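Local atomic coordinates of apoptosis regulator Bcl-2 homolog (PDB entry 5TZP), a protein that blocks apoptosis of the infected host cell by sequestering and inactivating several proapoptotic Bcl-2 proteins, among them BAK1 and BAX. Residues V105-T109 / S110-Y114; E83-N87 / W88-I92; K12-T15 / Y16-L20; Y61-F64 / D65-S69. One frame throughout, in Å; residues are numbered along the deposited sequence.

Interaction 1 of 4, residues V105-T109 / S110-Y114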
loop_
_atom_site.group_PDB
_atom_site.type_symbol
_atom_site.label_atom_id
_atom_site.label_comp_id
_atom_site.label_asym_id
_atom_site.label_seq_id
_atom_site.Cartn_x
_atom_site.Cartn_y
_atom_site.Cartn_z
ATOM N N VAL A 105 -12.909 0.363 -7.668
ATOM C CA VAL A 105 -12.889 0.904 -9.024
ATOM C C VAL A 105 -12.854 -0.204 -10.085
ATOM O O VAL A 105 -12.775 0.130 -11.285
ATOM C CB VAL A 105 -11.772 1.970 -9.242
ATOM C CG1 VAL A 105 -11.986 3.161 -8.321
ATOM C CG2 VAL A 105 -10.391 1.328 -9.176
ATOM N N LYS A 106 -12.932 -1.465 -9.710
ATOM C CA LYS A 106 -12.988 -2.542 -10.682
ATOM C C LYS A 106 -14.087 -2.286 -11.706
ATOM O O LYS A 106 -15.222 -1.923 -11.365
ATOM C CB LYS A 106 -13.237 -3.853 -9.952
ATOM C CG LYS A 106 -13.194 -5.102 -10.910
ATOM C CD LYS A 106 -13.736 -6.318 -10.217
ATOM C CE LYS A 106 -15.152 -6.603 -10.675
ATOM N NZ LYS A 106 -15.139 -7.017 -12.240
ATOM N N GLN A 107 -13.743 -2.501 -12.994
ATOM C CA GLN A 107 -14.719 -2.365 -14.046
ATOM C C GLN A 107 -15.814 -3.410 -13.886
ATOM O O GLN A 107 -15.579 -4.523 -13.459
ATOM C CB GLN A 107 -14.069 -2.568 -15.405
ATOM C CG GLN A 107 -13.089 -1.448 -15.781
ATOM C CD GLN A 107 -12.779 -1.545 -17.254
ATOM O OE1 GLN A 107 -12.419 -2.616 -17.749
ATOM N NE2 GLN A 107 -13.079 -0.424 -18.067
ATOM N N ASP A 108 -17.029 -3.050 -14.276
ATOM C CA ASP A 108 -18.116 -4.043 -14.272
ATOM C C ASP A 108 -17.960 -5.113 -15.338
ATOM O O ASP A 108 -18.334 -6.261 -15.127
ATOM C CB ASP A 108 -19.487 -3.353 -14.509
ATOM C CG ASP A 108 -20.075 -2.657 -13.300
ATOM O OD1 ASP A 108 -19.554 -2.810 -12.203
ATOM O OD2 ASP A 108 -21.137 -1.989 -13.555
ATOM N N THR A 109 -17.420 -4.786 -16.487
ATOM C CA THR A 109 -17.495 -5.630 -17.658
ATOM C C THR A 109 -16.172 -6.324 -17.981
ATOM O O THR A 109 -16.112 -7.017 -19.011
ATOM C CB THR A 109 -18.061 -4.894 -18.852
ATOM O OG1 THR A 109 -17.197 -3.846 -19.292
ATOM C CG2 THR A 109 -19.413 -4.343 -18.610
ATOM N N SER A 110 -15.168 -6.179 -17.120
ATOM C CA SER A 110 -13.927 -6.932 -17.296
ATOM C C SER A 110 -13.380 -7.204 -15.924
ATOM O O SER A 110 -13.725 -6.504 -14.995
ATOM C CB SER A 110 -12.902 -6.158 -18.141
ATOM O OG SER A 110 -12.194 -5.276 -17.331
ATOM N N PRO A 111 -12.471 -8.122 -15.789
ATOM C CA PRO A 111 -11.880 -8.325 -14.442
ATOM C C PRO A 111 -10.702 -7.418 -14.193
ATOM O O PRO A 111 -9.716 -7.772 -13.601
ATOM C CB PRO A 111 -11.602 -9.820 -14.390
ATOM C CG PRO A 111 -11.487 -10.205 -15.814
ATOM C CD PRO A 111 -12.374 -9.271 -16.616
ATOM N N GLN A 112 -10.823 -6.171 -14.559
ATOM C CA GLN A 112 -9.758 -5.161 -14.449
ATOM C C GLN A 112 -9.963 -4.375 -13.183
ATOM O O GLN A 112 -10.875 -3.515 -13.051
ATOM C CB GLN A 112 -9.786 -4.250 -15.686
ATOM C CG GLN A 112 -8.807 -3.091 -15.651
ATOM C CD GLN A 112 -7.404 -3.520 -15.641
ATOM O OE1 GLN A 112 -6.806 -3.855 -14.635
ATOM N NE2 GLN A 112 -6.832 -3.592 -16.832
ATOM N N TYR A 113 -9.030 -4.612 -12.238
ATOM C CA TYR A 113 -8.964 -3.840 -10.995
ATOM C C TYR A 113 -7.668 -3.072 -10.899
ATOM O O TYR A 113 -7.316 -2.565 -9.818
ATOM C CB TYR A 113 -9.225 -4.706 -9.754
ATOM C CG TYR A 113 -8.558 -6.041 -9.709
ATOM C CD1 TYR A 113 -7.238 -6.187 -9.191
ATOM C CD2 TYR A 113 -9.190 -7.190 -10.133
ATOM C CE1 TYR A 113 -6.578 -7.419 -9.142
ATOM C CE2 TYR A 113 -8.505 -8.388 -10.135
ATOM C CZ TYR A 113 -7.197 -8.478 -9.609
ATOM O OH TYR A 113 -6.586 -9.732 -9.627
ATOM N N TYR A 114 -6.972 -2.897 -12.016
ATOM C CA TYR A 114 -5.874 -1.951 -12.093
ATOM C C TYR A 114 -4.737 -2.300 -11.158
ATOM O O TYR A 114 -3.939 -1.383 -10.793
ATOM C CB TYR A 114 -6.389 -0.497 -11.921
ATOM C CG TYR A 114 -7.405 -0.154 -12.957
ATOM C CD1 TYR A 114 -6.990 0.105 -14.256
ATOM C CD2 TYR A 114 -8.782 -0.056 -12.653
ATOM C CE1 TYR A 114 -7.874 0.403 -15.263
ATOM C CE2 TYR A 114 -9.665 0.275 -13.767
ATOM C CZ TYR A 114 -9.146 0.486 -14.995
ATOM O OH TYR A 114 -9.944 0.766 -16.216
#
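The connection between helix 88-105 and helix 115-136 doubles back on itself, and Gln107 and Gln112 face each other across it where the BH2 motif begins. The end-to-end directions of 105-109 and 110-114 lie 154° apart, so the two limbs run nearly antiparallel. One backbone bond joins them: Gln107 N donates to Gln112 O at 3.0 Å, with an N-H...O angle of 161°. The CA of Lys106 also approaches Gln112 O, at 3.3 Å, so one carbonyl receives both an N-H and a C-H from the opposite limb.

Side-chain bonds also join the two limbs. Ser110 OG donates to Gln107 OE1 at 2.7 Å, in the carbonyl plane and on a lone pair of the amide oxygen. In one of its two modelled conformers the Lys106 chain is bent at its last two torsions, which curls its ammonium group back over the turn: there NZ donates to Gln107 O at 2.8 Å and can also reach Ser110 O on the other limb, though only weakly, at 3.1 Å.

Nearer the helices, the Tyr114 ring meets both limbs. Gln112 CG lies 3.6 Å above one face of this ring, Val105 O is at its edge, and Val105 CG2 touches Tyr114 CD2. Gln112 OE1 in turn accepts from Tyr114 N, the N-cap residue of the next helix. Tyr113 directs its side chain onto Ile28, Asn31 and Thr32 of helix 14-32, while its carbonyl oxygen accepts from Ser102 OG, which places this surface bend between helix 14-32 and helix 88-105.

Interaction 2 of 4, residues E83-N87 / W88-I92; sequences EDKIN and WGRII
Asn87 caps the N terminus of helix 88-105 within the BH1 motif, and its side-chain amide folds back over the first turn to meet Arg90. A chi1 of 61° tucks the amide in above the residue's own backbone, and from there OD1 accepts from Arg90 N at 2.8 Å, with an N-H...O angle of 162°. Asn87 O, by contrast, takes the regular helical bond from Ile91 N at 3.1 Å.

Arg90 can be followed outward from this cap. Its CB lies 3.5 Å from Asn87 OD1, and CG comes slightly nearer to the same oxygen. Extended from CG to NE, the chain next carries CD past Lys85 O and sets NE beside Asn87 ND2, the amide and guanidinium planes being 87° apart. Beyond the two segments, NE forms a salt bridge with an acidic side chain of the bound peptide, and Asn87 ND2 donates to an acidic side chain of that peptide; the cap residue therefore serves the BH3-binding groove as well. NH1 donates to Val81 O.

On the apolar side, Ile86 CD1 meets Ile91 CD1 at 3.7 Å, beside Trp133 of helix 115-136. At the tip of the arginine, Lys85 CE rests 3.0 Å above one guanidinium face, only 3.2 Å from Arg90 NH2.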
loop_
_atom_site.group_PDB
_atom_site.type_symbol
_atom_site.label_atom_id
_atom_site.label_comp_id
_atom_site.label_asym_id
_atom_site.label_seq_id
_atom_site.Cartn_x
_atom_site.Cartn_y
_atom_site.Cartn_z
ATOM N N GLU A 83 6.246 12.142 0.074
ATOM C CA GLU A 83 7.035 13.223 -0.471
ATOM C C GLU A 83 8.267 13.525 0.355
ATOM O O GLU A 83 9.334 13.852 -0.202
ATOM C CB GLU A 83 6.194 14.514 -0.598
ATOM C CG GLU A 83 6.955 15.640 -1.327
ATOM C CD GLU A 83 6.108 16.834 -1.665
ATOM O OE1 GLU A 83 4.869 16.792 -1.403
ATOM O OE2 GLU A 83 6.728 17.796 -2.205
ATOM N N ASP A 84 8.142 13.469 1.691
ATOM C CA ASP A 84 9.204 13.920 2.593
ATOM C C ASP A 84 9.778 12.840 3.467
ATOM O O ASP A 84 10.900 13.022 3.950
ATOM C CB ASP A 84 8.728 15.006 3.605
ATOM C CG ASP A 84 8.293 16.270 2.942
ATOM O OD1 ASP A 84 8.626 16.511 1.732
ATOM O OD2 ASP A 84 7.605 17.062 3.643
ATOM N N LYS A 85 9.013 11.810 3.792
ATOM C CA LYS A 85 9.561 10.739 4.598
ATOM C C LYS A 85 8.805 9.447 4.398
ATOM O O LYS A 85 7.637 9.434 3.966
ATOM C CB LYS A 85 9.585 11.074 6.072
ATOM C CG LYS A 85 8.373 10.939 6.756
ATOM C CD LYS A 85 8.596 10.872 8.285
ATOM C CE LYS A 85 7.227 10.776 8.976
ATOM N NZ LYS A 85 7.145 10.933 10.456
ATOM N N ILE A 86 9.489 8.334 4.681
ATOM C CA ILE A 86 8.893 7.018 4.594
ATOM C C ILE A 86 9.005 6.333 5.962
ATOM O O ILE A 86 9.946 6.601 6.751
ATOM C CB ILE A 86 9.565 6.175 3.491
ATOM C CG1 ILE A 86 8.797 4.916 3.120
ATOM C CG2 ILE A 86 11.033 5.758 3.911
ATOM C CD1 ILE A 86 9.261 4.314 1.815
ATOM N N ASN A 87 8.053 5.447 6.267
ATOM C CA ASN A 87 8.128 4.505 7.372
ATOM C C ASN A 87 7.187 3.365 7.056
ATOM O O ASN A 87 6.420 3.444 6.089
ATOM C CB ASN A 87 7.870 5.145 8.753
ATOM C CG ASN A 87 6.526 5.755 8.896
ATOM O OD1 ASN A 87 5.528 5.106 8.498
ATOM N ND2 ASN A 87 6.424 6.903 9.548
ATOM N N TRP A 88 7.237 2.289 7.816
ATOM C CA TRP A 88 6.449 1.126 7.490
ATOM C C TRP A 88 4.969 1.370 7.683
ATOM O O TRP A 88 4.151 0.836 6.901
ATOM C CB TRP A 88 6.896 -0.119 8.278
ATOM C CG TRP A 88 8.124 -0.680 7.700
ATOM C CD1 TRP A 88 9.401 -0.672 8.294
ATOM C CD2 TRP A 88 8.272 -1.364 6.451
ATOM N NE1 TRP A 88 10.264 -1.267 7.440
ATOM C CE2 TRP A 88 9.642 -1.706 6.296
ATOM C CE3 TRP A 88 7.385 -1.687 5.426
ATOM C CZ2 TRP A 88 10.097 -2.371 5.190
ATOM C CZ3 TRP A 88 7.879 -2.340 4.316
ATOM C CH2 TRP A 88 9.208 -2.679 4.223
ATOM N N GLY A 89 4.532 2.166 8.652
ATOM C CA GLY A 89 3.110 2.466 8.761
ATOM C C GLY A 89 2.566 3.172 7.540
ATOM O O GLY A 89 1.429 2.927 7.143
ATOM N N ARG A 90 3.344 4.089 6.993
ATOM C CA ARG A 90 2.984 4.804 5.777
ATOM C C ARG A 90 2.856 3.835 4.602
ATOM O O ARG A 90 1.928 3.933 3.779
ATOM C CB ARG A 90 3.930 5.945 5.468
ATOM C CG ARG A 90 3.717 7.128 6.475
ATOM C CD ARG A 90 4.672 8.212 6.223
ATOM N NE ARG A 90 4.503 9.307 7.189
ATOM C CZ ARG A 90 4.600 10.584 6.844
ATOM N NH1 ARG A 90 4.738 10.994 5.588
ATOM N NH2 ARG A 90 4.319 11.462 7.814
ATOM N N ILE A 91 3.846 2.954 4.454
ATOM C CA ILE A 91 3.834 1.939 3.377
ATOM C C ILE A 91 2.607 1.075 3.515
ATOM O O ILE A 91 1.896 0.828 2.531
ATOM C CB ILE A 91 5.149 1.124 3.391
ATOM C CG1 ILE A 91 6.294 2.008 2.948
ATOM C CG2 ILE A 91 5.022 -0.099 2.472
ATOM C CD1 ILE A 91 7.688 1.324 3.199
ATOM N N ILE A 92 2.343 0.572 4.703
ATOM C CA ILE A 92 1.186 -0.292 4.941
ATOM C C ILE A 92 -0.083 0.466 4.619
ATOM O O ILE A 92 -0.996 -0.076 3.964
ATOM C CB ILE A 92 1.150 -0.770 6.400
ATOM C CG1 ILE A 92 2.289 -1.806 6.575
ATOM C CG2 ILE A 92 -0.211 -1.309 6.794
ATOM C CD1 ILE A 92 2.709 -1.987 8.070
#

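Interaction 3 of 4, residues K12-T15 / Y16-L20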
loop_
_atom_site.group_PDB
_atom_site.type_symbol
_atom_site.label_atom_id
_atom_site.label_comp_id
_atom_site.label_asym_id
_atom_site.label_seq_id
_atom_site.Cartn_x
_atom_site.Cartn_y
_atom_site.Cartn_z
ATOM N N LYS A 12 14.197 -1.059 -13.420
ATOM C CA LYS A 12 13.486 -2.288 -13.055
ATOM C C LYS A 12 14.522 -3.400 -12.840
ATOM O O LYS A 12 14.736 -4.284 -13.672
ATOM C CB LYS A 12 12.445 -2.635 -14.115
ATOM C CG LYS A 12 11.507 -1.476 -14.416
ATOM C CD LYS A 12 10.180 -1.953 -15.017
ATOM C CE LYS A 12 10.329 -2.833 -16.242
ATOM N NZ LYS A 12 8.941 -3.150 -16.815
ATOM N N ASP A 13 15.196 -3.326 -11.695
ATOM C CA ASP A 13 16.190 -4.293 -11.292
ATOM C C ASP A 13 15.581 -5.245 -10.254
ATOM O O ASP A 13 14.351 -5.343 -10.118
ATOM C CB ASP A 13 17.412 -3.541 -10.821
ATOM C CG ASP A 13 17.143 -2.683 -9.595
ATOM O OD1 ASP A 13 15.974 -2.608 -9.105
ATOM O OD2 ASP A 13 18.136 -2.101 -9.088
ATOM N N GLU A 14 16.438 -5.999 -9.556
ATOM C CA GLU A 14 15.966 -6.985 -8.612
ATOM C C GLU A 14 15.195 -6.318 -7.491
ATOM O O GLU A 14 14.184 -6.825 -7.041
ATOM C CB GLU A 14 17.134 -7.796 -8.047
ATOM C CG GLU A 14 16.647 -9.033 -7.339
ATOM C CD GLU A 14 17.776 -9.912 -6.868
ATOM O OE1 GLU A 14 18.902 -9.664 -7.339
ATOM O OE2 GLU A 14 17.519 -10.831 -6.044
ATOM N N THR A 15 15.694 -5.198 -7.010
ATOM C CA THR A 15 15.024 -4.492 -5.933
ATOM C C THR A 15 13.616 -4.085 -6.359
ATOM O O THR A 15 12.652 -4.223 -5.609
ATOM C CB THR A 15 15.858 -3.287 -5.492
ATOM O OG1 THR A 15 17.165 -3.749 -5.105
ATOM C CG2 THR A 15 15.148 -2.581 -4.322
ATOM N N TYR A 16 13.502 -3.531 -7.577
ATOM C CA TYR A 16 12.202 -3.175 -8.107
ATOM C C TYR A 16 11.244 -4.341 -8.081
ATOM O O TYR A 16 10.096 -4.194 -7.646
ATOM C CB TYR A 16 12.342 -2.574 -9.524
ATOM C CG TYR A 16 11.045 -2.279 -10.217
ATOM C CD1 TYR A 16 10.470 -1.045 -10.155
ATOM C CD2 TYR A 16 10.414 -3.293 -11.001
ATOM C CE1 TYR A 16 9.237 -0.832 -10.760
ATOM C CE2 TYR A 16 9.265 -3.053 -11.687
ATOM C CZ TYR A 16 8.680 -1.838 -11.556
ATOM O OH TYR A 16 7.503 -1.593 -12.276
ATOM N N TYR A 17 11.669 -5.530 -8.552
ATOM C CA TYR A 17 10.765 -6.679 -8.563
ATOM C C TYR A 17 10.490 -7.221 -7.197
ATOM O O TYR A 17 9.395 -7.687 -6.963
ATOM C CB TYR A 17 11.274 -7.750 -9.527
ATOM C CG TYR A 17 10.962 -7.266 -10.965
ATOM C CD1 TYR A 17 9.644 -7.165 -11.458
ATOM C CD2 TYR A 17 11.978 -6.819 -11.772
ATOM C CE1 TYR A 17 9.402 -6.675 -12.746
ATOM C CE2 TYR A 17 11.727 -6.337 -13.096
ATOM C CZ TYR A 17 10.439 -6.284 -13.541
ATOM O OH TYR A 17 10.243 -5.792 -14.847
ATOM N N ILE A 18 11.442 -7.124 -6.266
ATOM C CA ILE A 18 11.154 -7.540 -4.882
ATOM C C ILE A 18 10.021 -6.694 -4.295
ATOM O O ILE A 18 9.069 -7.194 -3.665
ATOM C CB ILE A 18 12.416 -7.439 -4.031
ATOM C CG1 ILE A 18 13.423 -8.559 -4.406
ATOM C CG2 ILE A 18 12.045 -7.502 -2.571
ATOM C CD1 ILE A 18 14.799 -8.335 -3.921
ATOM N N ALA A 19 10.056 -5.385 -4.571
ATOM C CA ALA A 19 8.955 -4.518 -4.125
ATOM C C ALA A 19 7.654 -4.814 -4.864
ATOM O O ALA A 19 6.594 -5.018 -4.262
ATOM C CB ALA A 19 9.341 -3.053 -4.300
ATOM N N LEU A 20 7.716 -4.779 -6.199
ATOM C CA LEU A 20 6.509 -4.917 -7.014
ATOM C C LEU A 20 5.809 -6.233 -6.757
ATOM O O LEU A 20 4.610 -6.280 -6.647
ATOM C CB LEU A 20 6.871 -4.767 -8.488
ATOM C CG LEU A 20 5.688 -4.992 -9.451
ATOM C CD1 LEU A 20 4.656 -3.904 -9.242
ATOM C CD2 LEU A 20 6.147 -5.023 -10.879
HETATM O O HOH W 1 6.625 -3.296 -14.327
#
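Asp13 receives Tyr16 N on its carboxylate at the start of helix 14-32: OD1 accepts at 3.0 Å with an N-H...O angle of 168°, the geometry of an N-cap. A chi1 of 63° swings the Asp13 carboxylate back over the helix start. OD1 also forms a salt bridge with Arg131 of helix 115-136. Regular helical bonds continue from here, Tyr17 N to Asp13 O and Ile18 N to Glu14 O, the latter at 2.9 Å.

Outside this polar core, the Lys12 chain runs alongside Tyr16, pointing the same way. Its CG sits over the ring, 3.9 Å from the centroid and 12° off the normal, a CH-pi contact. A bend at the third torsion brings Lys12 CE to 3.3 Å from Tyr17 OH. Tyr16 OH is linked to water 1 at 2.8 Å, and that water accepts only a weak bond from Lys12 NZ. Farther round the helix, Glu14 CG touches Ile18 CD1.

Chemically, the carboxylate is shared between a backbone N-H and a guanidinium group. Its negative charge should also interact favourably with the helix dipole, while the lysine engages the ring mainly through its methylenes.

Interaction 4 of 4, residues Y61-F64 / D65-S69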
loop_
_atom_site.group_PDB
_atom_site.type_symbol
_atom_site.label_atom_id
_atom_site.label_comp_id
_atom_site.label_asym_id
_atom_site.label_seq_id
_atom_site.Cartn_x
_atom_site.Cartn_y
_atom_site.Cartn_z
ATOM N N TYR A 61 -12.093 2.052 6.846
ATOM C CA TYR A 61 -12.782 1.962 5.554
ATOM C C TYR A 61 -13.817 3.054 5.360
ATOM O O TYR A 61 -13.987 3.500 4.222
ATOM C CB TYR A 61 -13.435 0.569 5.304
ATOM C CG TYR A 61 -14.703 0.334 6.049
ATOM C CD1 TYR A 61 -14.750 -0.152 7.335
ATOM C CD2 TYR A 61 -15.887 0.660 5.451
ATOM C CE1 TYR A 61 -15.968 -0.287 7.994
ATOM C CE2 TYR A 61 -17.084 0.524 6.100
ATOM C CZ TYR A 61 -17.127 0.031 7.326
ATOM O OH TYR A 61 -18.269 -0.016 8.071
ATOM N N ASN A 62 -14.511 3.521 6.411
ATOM C CA ASN A 62 -15.490 4.586 6.192
ATOM C C ASN A 62 -14.846 5.894 5.769
ATOM O O ASN A 62 -15.388 6.623 4.963
ATOM C CB ASN A 62 -16.316 4.829 7.462
ATOM C CG ASN A 62 -17.208 3.621 7.808
ATOM O OD1 ASN A 62 -16.997 2.909 8.835
ATOM N ND2 ASN A 62 -18.194 3.463 7.052
ATOM N N GLU A 63 -13.652 6.152 6.294
ATOM C CA GLU A 63 -12.920 7.333 5.861
ATOM C C GLU A 63 -12.437 7.178 4.423
ATOM O O GLU A 63 -12.504 8.113 3.622
ATOM C CB GLU A 63 -11.729 7.531 6.820
ATOM C CG GLU A 63 -11.195 9.031 6.791
ATOM C CD GLU A 63 -12.069 9.982 7.529
ATOM O OE1 GLU A 63 -11.820 11.198 7.593
ATOM O OE2 GLU A 63 -13.118 9.583 8.168
ATOM N N PHE A 64 -11.959 5.982 4.105
ATOM C CA PHE A 64 -11.531 5.694 2.754
ATOM C C PHE A 64 -12.682 5.879 1.783
ATOM O O PHE A 64 -12.483 6.381 0.656
ATOM C CB PHE A 64 -10.983 4.247 2.634
ATOM C CG PHE A 64 -9.683 3.949 3.327
ATOM C CD1 PHE A 64 -8.935 4.966 3.938
ATOM C CD2 PHE A 64 -9.181 2.685 3.328
ATOM C CE1 PHE A 64 -7.718 4.640 4.551
ATOM C CE2 PHE A 64 -7.975 2.374 3.910
ATOM C CZ PHE A 64 -7.254 3.390 4.548
ATOM N N ASP A 65 -13.904 5.498 2.206
ATOM C CA ASP A 65 -15.046 5.644 1.353
ATOM C C ASP A 65 -15.295 7.120 0.994
ATOM O O ASP A 65 -15.618 7.481 -0.161
ATOM C CB ASP A 65 -16.328 5.033 1.984
ATOM C CG ASP A 65 -16.357 3.522 1.919
ATOM O OD1 ASP A 65 -15.606 2.901 1.097
ATOM O OD2 ASP A 65 -17.128 2.931 2.734
ATOM N N ILE A 66 -15.195 7.998 1.997
ATOM C CA ILE A 66 -15.364 9.419 1.678
ATOM C C ILE A 66 -14.256 9.901 0.725
ATOM O O ILE A 66 -14.547 10.571 -0.272
ATOM C CB ILE A 66 -15.421 10.239 2.953
ATOM C CG1 ILE A 66 -16.678 9.845 3.753
ATOM C CG2 ILE A 66 -15.424 11.736 2.582
ATOM C CD1 ILE A 66 -16.807 10.582 5.068
ATOM N N ILE A 67 -13.025 9.501 0.999
ATOM C CA ILE A 67 -11.890 9.923 0.158
ATOM C C ILE A 67 -12.136 9.497 -1.284
ATOM O O ILE A 67 -11.978 10.269 -2.240
ATOM C CB ILE A 67 -10.597 9.339 0.739
ATOM C CG1 ILE A 67 -10.159 10.075 2.000
ATOM C CG2 ILE A 67 -9.488 9.380 -0.357
ATOM C CD1 ILE A 67 -9.147 9.417 2.807
ATOM N N ILE A 68 -12.549 8.252 -1.472
ATOM C CA ILE A 68 -12.687 7.743 -2.842
ATOM C C ILE A 68 -13.901 8.301 -3.582
ATOM O O ILE A 68 -13.992 8.108 -4.850
ATOM C CB ILE A 68 -12.758 6.185 -2.712
ATOM C CG1 ILE A 68 -11.383 5.678 -2.213
ATOM C CG2 ILE A 68 -13.073 5.500 -4.045
ATOM C CD1 ILE A 68 -11.315 4.241 -1.818
ATOM N N SER A 69 -14.849 8.910 -2.856
ATOM C CA SER A 69 -16.012 9.477 -3.539
ATOM C C SER A 69 -15.732 10.762 -4.324
ATOM O O SER A 69 -16.580 11.242 -5.110
ATOM C CB SER A 69 -17.113 9.666 -2.526
ATOM O OG SER A 69 -16.872 10.814 -1.738
HETATM O O HOH W 2 -18.977 3.725 4.452
#
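Asp65 and Tyr61 make an i to i+4 contact in the last turns of helix 43-68, where the aspartate N donates to Tyr61 O at 2.8 Å. Chi1 of -76° sets Asp65 CG beside its own backbone N, and this carboxylate carbon comes within 3.3 Å of Tyr61 O. OD2 lies at the edge of the Tyr61 ring, near its plane, 3.8 Å from CD2; the ring and carboxylate planes are 75° apart. Two more partners bond the carboxylate directly: water 2 donates to Asp65 OD2 at 2.6 Å, and Asp65 OD1 accepts from Tyr100 OH.

In the second shell, Asn62 ND2 positions the water by donating to it at 2.7 Å. The other end of the Asn62 amide turns to the tyrosine, with OD1 3.2 Å above one face of the Tyr61 ring, offset toward the rim.

Further backbone bonds carry the helix onward: Ile66 N to Asn62 O, Ile67 N to Glu63 O, with an N-H...O angle of 166°, and Ile68 N to Phe64 O. Beyond this, Ser69 N and OG both donate to Ile66 O.

Phe64 and Ile67 pack on apolar side chains of the bound peptide and so line part of the Bcl-2 groove. Against helix 88-105, Phe64 meets Phe97 edge-to-face, and both Ile67 and Ile68 touch Phe97.

In the fold
From the N terminus the chain passes through interaction 3 at the start of helix 14-32, interaction 4 in the last turns of helix 43-68, interaction 2 at the start of helix 88-105, and interaction 1 between that helix and helix 115-136. All four are local and in series; none nests or crosses. Interaction 1 closes the bend joining two helices, whereas 2 and 3 are N-terminal caps. Centres of 3 and 4 lie about 30 Å apart, on opposite sides of the chain's centre. Interactions 2 and 4 both touch the bound peptide, 2 largely through polar and charged groups and 4 through apolar packing, while 3 ties helix 14-32 to helix 115-136.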